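Local atomic coordinates of polyketide synthase PksL (Bacillus subtilis, PDB entry 5E1V), a protein that probably catalyses dehydration of beta-hydroxyacyl intermediates as the dehydratase domain of a trans-AT polyketide synthase split module, in bacillaene biosynthesis. Residues A227-D232 / L253-A258; I41-G46 / G185-P190. All coordinates share one frame; numbering follows the deposited sequence.

Contact 1 (A227-D232 / L253-A258)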
loop_
_atom_site.group_PDB
_atom_site.type_symbol
_atom_site.label_atom_id
_atom_site.label_comp_id
_atom_site.label_asym_id
_atom_site.label_seq_id
_atom_site.Cartn_x
_atom_site.Cartn_y
_atom_site.Cartn_z
ATOM N N ALA A 227 7.100 10.072 9.623
ATOM C CA ALA A 227 8.175 9.118 9.922
ATOM C C ALA A 227 7.983 7.862 9.035
ATOM O O ALA A 227 6.925 7.594 8.466
ATOM C CB ALA A 227 8.209 8.736 11.397
ATOM N N LEU A 228 9.070 7.160 8.839
ATOM C CA LEU A 228 9.052 5.942 8.043
ATOM C C LEU A 228 8.278 4.823 8.700
ATOM O O LEU A 228 8.176 4.731 9.951
ATOM C CB LEU A 228 10.505 5.505 7.855
ATOM C CG LEU A 228 11.491 6.450 7.184
ATOM C CD1 LEU A 228 12.755 5.674 6.687
ATOM C CD2 LEU A 228 10.922 7.193 5.962
ATOM N N LEU A 229 7.749 3.901 7.897
ATOM C CA LEU A 229 7.166 2.689 8.409
ATOM C C LEU A 229 7.917 1.504 7.857
ATOM O O LEU A 229 7.707 1.138 6.735
ATOM C CB LEU A 229 5.696 2.584 7.993
ATOM C CG LEU A 229 4.888 3.751 8.493
ATOM C CD1 LEU A 229 3.555 3.845 7.706
ATOM C CD2 LEU A 229 4.612 3.553 9.936
ATOM N N GLN A 230 8.773 0.892 8.678
ATOM C CA GLN A 230 9.738 -0.090 8.175
ATOM C C GLN A 230 9.540 -1.512 8.666
ATOM O O GLN A 230 9.478 -2.432 7.856
ATOM C CB GLN A 230 11.133 0.343 8.536
ATOM C CG GLN A 230 11.469 1.772 8.133
ATOM C CD GLN A 230 12.872 2.155 8.388
ATOM O OE1 GLN A 230 13.166 2.691 9.428
ATOM N NE2 GLN A 230 13.734 2.012 7.400
ATOM N N THR A 231 9.456 -1.674 10.008
ATOM C CA THR A 231 9.381 -2.993 10.687
ATOM C C THR A 231 8.017 -3.384 11.214
ATOM O O THR A 231 7.655 -4.605 11.290
ATOM C CB THR A 231 10.390 -3.022 11.830
ATOM O OG1 THR A 231 10.281 -1.774 12.569
ATOM C CG2 THR A 231 11.786 -3.089 11.321
ATOM N N ASP A 232 7.243 -2.373 11.618
ATOM C CA ASP A 232 6.005 -2.641 12.355
ATOM C C ASP A 232 5.175 -1.378 12.362
ATOM O O ASP A 232 5.731 -0.295 12.167
ATOM C CB ASP A 232 6.320 -3.113 13.830
ATOM C CG ASP A 232 7.065 -2.067 14.644
ATOM O OD1 ASP A 232 8.301 -2.014 14.597
ATOM O OD2 ASP A 232 6.410 -1.200 15.254
ATOM N N LEU A 253 -6.733 4.774 6.281
ATOM C CA LEU A 253 -5.782 4.019 7.091
ATOM C C LEU A 253 -4.931 4.967 7.924
ATOM O O LEU A 253 -4.298 5.857 7.381
ATOM C CB LEU A 253 -4.846 3.131 6.171
ATOM C CG LEU A 253 -5.447 2.079 5.231
ATOM C CD1 LEU A 253 -4.381 1.327 4.369
ATOM C CD2 LEU A 253 -6.415 1.122 5.954
ATOM N N GLU A 254 -4.883 4.780 9.254
ATOM C CA GLU A 254 -4.129 5.702 10.106
ATOM C C GLU A 254 -2.975 4.937 10.706
ATOM O O GLU A 254 -3.208 3.952 11.349
ATOM C CB GLU A 254 -5.040 6.287 11.203
ATOM C CG GLU A 254 -6.199 7.045 10.612
ATOM C CD GLU A 254 -7.111 7.563 11.692
ATOM O OE1 GLU A 254 -6.757 8.619 12.307
ATOM O OE2 GLU A 254 -8.118 6.853 11.937
ATOM N N PHE A 255 -1.749 5.374 10.486
ATOM C CA PHE A 255 -0.595 4.665 10.963
ATOM C C PHE A 255 0.019 5.243 12.231
ATOM O O PHE A 255 0.339 6.407 12.310
ATOM C CB PHE A 255 0.428 4.477 9.868
ATOM C CG PHE A 255 -0.144 3.853 8.630
ATOM C CD1 PHE A 255 -0.719 4.667 7.632
ATOM C CD2 PHE A 255 -0.074 2.513 8.414
ATOM C CE1 PHE A 255 -1.219 4.115 6.470
ATOM C CE2 PHE A 255 -0.618 1.966 7.270
ATOM C CZ PHE A 255 -1.154 2.755 6.292
ATOM N N PHE A 256 0.246 4.354 13.202
ATOM C CA PHE A 256 0.906 4.703 14.449
ATOM C C PHE A 256 2.155 3.875 14.764
ATOM O O PHE A 256 2.184 2.659 14.513
ATOM C CB PHE A 256 -0.105 4.478 15.595
ATOM C CG PHE A 256 -1.314 5.333 15.508
ATOM C CD1 PHE A 256 -2.391 4.948 14.758
ATOM C CD2 PHE A 256 -1.385 6.519 16.198
ATOM C CE1 PHE A 256 -3.496 5.731 14.650
ATOM C CE2 PHE A 256 -2.503 7.306 16.124
ATOM C CZ PHE A 256 -3.569 6.904 15.346
ATOM N N ASN A 257 3.166 4.517 15.362
ATOM C CA ASN A 257 4.353 3.775 15.803
ATOM C C ASN A 257 4.070 2.935 17.075
ATOM O O ASN A 257 2.999 3.004 17.674
ATOM C CB ASN A 257 5.629 4.652 15.865
ATOM C CG ASN A 257 5.564 5.749 16.929
ATOM O OD1 ASN A 257 4.724 5.681 17.836
ATOM N ND2 ASN A 257 6.368 6.812 16.753
ATOM N N ALA A 258 5.025 2.115 17.463
ATOM C CA ALA A 258 4.812 1.186 18.573
ATOM C C ALA A 258 4.579 1.959 19.890
ATOM O O ALA A 258 3.913 1.463 20.806
ATOM C CB ALA A 258 6.019 0.246 18.680
HETATM O O HOH W 1 6.988 1.690 15.645
#
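Leu229 and Phe255 meet because each holds its CG anti to the carbonyl carbon, with chi1 at -59° and -53° respectively, which turns each side chain toward the other segment. The leucine side chain lies roughly perpendicular to that of the phenylalanine. A single methyl does the touching: Leu229 CD1 lies 3.8 Å from Phe255 CG and 3.9 Å from Phe255 CB, near the root of the ring. The same CD1 makes an off-centre CH-pi contact, 4.2 Å from the Phe255 ring centroid. Val263 and Ile193 also pack on Leu229, and Ser196 touches Phe255, so the pair sits between antiparallel strands and helix 190-203, consistent with the core of a hotdog half. With chi1 at 62°, Asp232 swings its OD2 to within 3.7 Å of Ala258 CB. Thr231 OG1 donates to Asp232 OD1 at 2.8 Å, from above the carboxylate plane, and a water donates to Asp232 OD2 at 3.0 Å while accepting from Ala258 N at 2.7 Å. A leucine here would probably leave the water without its acceptor and the Thr231 hydroxyl without this partner, losing the water-mediated tie to Ala258 N. The buried apolar contact needs no polar mate, whereas the carboxylate at the partly exposed rim is held by a hydroxyl and a single water, with no direct hydrogen bond across.

Contact 2 (I41-G46 / G185-P190)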
loop_
_atom_site.group_PDB
_atom_site.type_symbol
_atom_site.label_atom_id
_atom_site.label_comp_id
_atom_site.label_asym_id
_atom_site.label_seq_id
_atom_site.Cartn_x
_atom_site.Cartn_y
_atom_site.Cartn_z
ATOM N N ILE A 41 12.128 7.480 -4.671
ATOM C CA ILE A 41 12.563 8.312 -5.725
ATOM C C ILE A 41 12.862 9.756 -5.208
ATOM O O ILE A 41 13.915 10.347 -5.476
ATOM C CB ILE A 41 11.530 8.331 -6.856
ATOM C CG1 ILE A 41 11.558 6.960 -7.569
ATOM C CG2 ILE A 41 11.876 9.386 -7.892
ATOM C CD1 ILE A 41 10.330 6.748 -8.357
ATOM N N PHE A 42 11.920 10.320 -4.496
ATOM C CA PHE A 42 12.143 11.704 -3.984
ATOM C C PHE A 42 13.220 11.763 -2.943
ATOM O O PHE A 42 13.987 12.769 -2.864
ATOM C CB PHE A 42 10.831 12.172 -3.432
ATOM C CG PHE A 42 9.916 12.701 -4.536
ATOM C CD1 PHE A 42 9.989 14.012 -4.944
ATOM C CD2 PHE A 42 9.066 11.838 -5.225
ATOM C CE1 PHE A 42 9.116 14.456 -5.926
ATOM C CE2 PHE A 42 8.284 12.257 -6.273
ATOM C CZ PHE A 42 8.312 13.572 -6.611
ATOM N N ARG A 43 13.312 10.710 -2.117
ATOM C CA ARG A 43 14.394 10.629 -1.121
ATOM C C ARG A 43 15.771 10.673 -1.816
ATOM O O ARG A 43 16.740 11.306 -1.280
ATOM C CB ARG A 43 14.299 9.384 -0.256
ATOM C CG ARG A 43 15.419 9.369 0.784
ATOM C CD ARG A 43 15.171 8.348 1.895
ATOM N NE ARG A 43 15.249 6.980 1.353
ATOM C CZ ARG A 43 15.267 5.887 2.134
ATOM N NH1 ARG A 43 15.265 6.054 3.440
ATOM N NH2 ARG A 43 15.317 4.690 1.598
ATOM N N GLU A 44 15.875 9.989 -2.946
ATOM C CA GLU A 44 17.169 9.896 -3.634
ATOM C C GLU A 44 17.641 11.266 -4.113
ATOM O O GLU A 44 18.872 11.510 -4.242
ATOM C CB GLU A 44 17.053 8.892 -4.791
ATOM N N HIS A 45 16.656 12.172 -4.306
ATOM C CA HIS A 45 16.897 13.575 -4.707
ATOM C C HIS A 45 16.856 14.556 -3.578
ATOM O O HIS A 45 16.987 15.770 -3.837
ATOM C CB HIS A 45 15.952 13.954 -5.813
ATOM C CG HIS A 45 16.221 13.186 -7.061
ATOM N ND1 HIS A 45 15.658 11.959 -7.352
ATOM C CD2 HIS A 45 17.065 13.465 -8.070
ATOM C CE1 HIS A 45 16.150 11.517 -8.498
ATOM N NE2 HIS A 45 17.006 12.418 -8.950
ATOM N N GLY A 46 16.715 14.080 -2.347
ATOM C CA GLY A 46 16.986 14.903 -1.153
ATOM C C GLY A 46 15.788 15.229 -0.356
ATOM O O GLY A 46 15.880 15.986 0.606
ATOM N N GLY A 185 16.045 -0.706 4.372
ATOM C CA GLY A 185 16.093 0.100 3.161
ATOM C C GLY A 185 14.745 0.637 2.689
ATOM O O GLY A 185 14.681 1.512 1.821
ATOM N N PHE A 186 13.686 0.190 3.289
ATOM C CA PHE A 186 12.349 0.674 2.922
ATOM C C PHE A 186 11.898 1.958 3.641
ATOM O O PHE A 186 12.407 2.322 4.735
ATOM C CB PHE A 186 11.367 -0.494 3.223
ATOM C CG PHE A 186 11.515 -1.571 2.278
ATOM C CD1 PHE A 186 12.394 -2.595 2.538
ATOM C CD2 PHE A 186 10.795 -1.585 1.064
ATOM C CE1 PHE A 186 12.636 -3.595 1.599
ATOM C CE2 PHE A 186 10.988 -2.560 0.136
ATOM C CZ PHE A 186 11.917 -3.600 0.404
ATOM N N MET A 187 10.913 2.639 3.039
ATOM C CA MET A 187 10.389 3.860 3.644
ATOM C C MET A 187 8.958 3.592 4.161
ATOM O O MET A 187 8.601 3.942 5.271
ATOM C CB MET A 187 10.403 4.980 2.669
ATOM C CG MET A 187 11.780 5.439 2.292
ATOM S SD MET A 187 11.777 6.891 1.245
ATOM C CE MET A 187 11.179 8.070 2.391
ATOM N N PHE A 188 8.125 3.004 3.298
ATOM C CA PHE A 188 6.786 2.606 3.675
ATOM C C PHE A 188 6.589 1.177 3.209
ATOM O O PHE A 188 6.126 0.920 2.057
ATOM C CB PHE A 188 5.794 3.662 3.081
ATOM C CG PHE A 188 6.092 5.004 3.609
ATOM C CD1 PHE A 188 5.698 5.290 4.913
ATOM C CD2 PHE A 188 6.740 6.005 2.856
ATOM C CE1 PHE A 188 6.036 6.516 5.499
ATOM C CE2 PHE A 188 7.080 7.205 3.458
ATOM C CZ PHE A 188 6.731 7.445 4.805
ATOM N N HIS A 189 7.000 0.235 4.103
ATOM C CA HIS A 189 7.146 -1.101 3.659
ATOM C C HIS A 189 5.883 -1.635 3.033
ATOM O O HIS A 189 4.864 -1.756 3.711
ATOM C CB HIS A 189 7.553 -2.045 4.812
ATOM C CG HIS A 189 8.275 -3.260 4.328
ATOM N ND1 HIS A 189 7.629 -4.314 3.766
ATOM C CD2 HIS A 189 9.576 -3.620 4.427
ATOM C CE1 HIS A 189 8.488 -5.242 3.448
ATOM N NE2 HIS A 189 9.691 -4.829 3.810
ATOM N N PRO A 190 5.930 -2.043 1.733
ATOM C CA PRO A 190 4.701 -2.679 1.144
ATOM C C PRO A 190 3.983 -3.787 1.878
ATOM O O PRO A 190 2.833 -3.807 1.860
ATOM C CB PRO A 190 5.157 -3.127 -0.193
ATOM C CG PRO A 190 6.256 -2.085 -0.544
ATOM C CD PRO A 190 7.002 -2.007 0.713
#
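Arg43 lays its guanidinium across the side chain of Met187, the two side chains running antiparallel and overlapping along their length. Met187 CG sits over the centre of one guanidinium face, 3.5 Å from Arg43 CZ, and Met187 SD covers the same face beside the start of the group, 3.5 Å from Arg43 NE. The thioether continues along the aliphatic part, Met187 SD lying 3.8 Å from Arg43 CD. With CG anti to the backbone N (chi1 -178°) the arginine reaches out from the helix, and a bend at chi3 turns the planar end over the methionine. At the edge of that plane, Arg43 NH2 gives Gly185 O a weak hydrogen bond of 3.2 Å, bent to 133° at the hydrogen. Gln40 ties both ends of this bond: its OE1 accepts from Arg43 NH2 and its NE2 donates to Gly185 O, so the arginine's firmer polar partner lies on its own helix. The contact joins the two halves of the double hotdog fold expected of a polyketide synthase dehydratase, helix 34-44 in the N-terminal half meeting the loop that leads into helix 190-203. One turn back from Gln40, Asp36 OD1 accepts from both Met187 N and Phe188 N, fixing the backbone beneath the methionine, and Tyr39 packs on Met187. Further out, helix 34-44 ends in a Schellman motif at Gly46, which has positive phi. At the far end of 185-190, His189 is the N-cap of helix 190-203, its ND1 accepting from Thr191 N.

Overall arrangement
From the N terminus the chain first passes 41-46, at the end of helix 34-44, then runs through 138 residues before 185-190 returns to close contact 2, a long-range closure between the two hotdog halves expected of the fold. Contact 1 follows in series, neither nested nor crossed: 227-232 leads into strand 232-245, and 253-258 covers the end of strand 248-256, its antiparallel neighbour, and the residues just after it, closing a much shorter loop. The two contacts, with centres 14 Å apart, are joined directly, where Leu229 N lies 2.8 Å from Met187 O and Leu229 O lies 2.9 Å from His189 N, both probable hydrogen bonds. Helix 34-44 is thereby connected through two loops to strand 248-256.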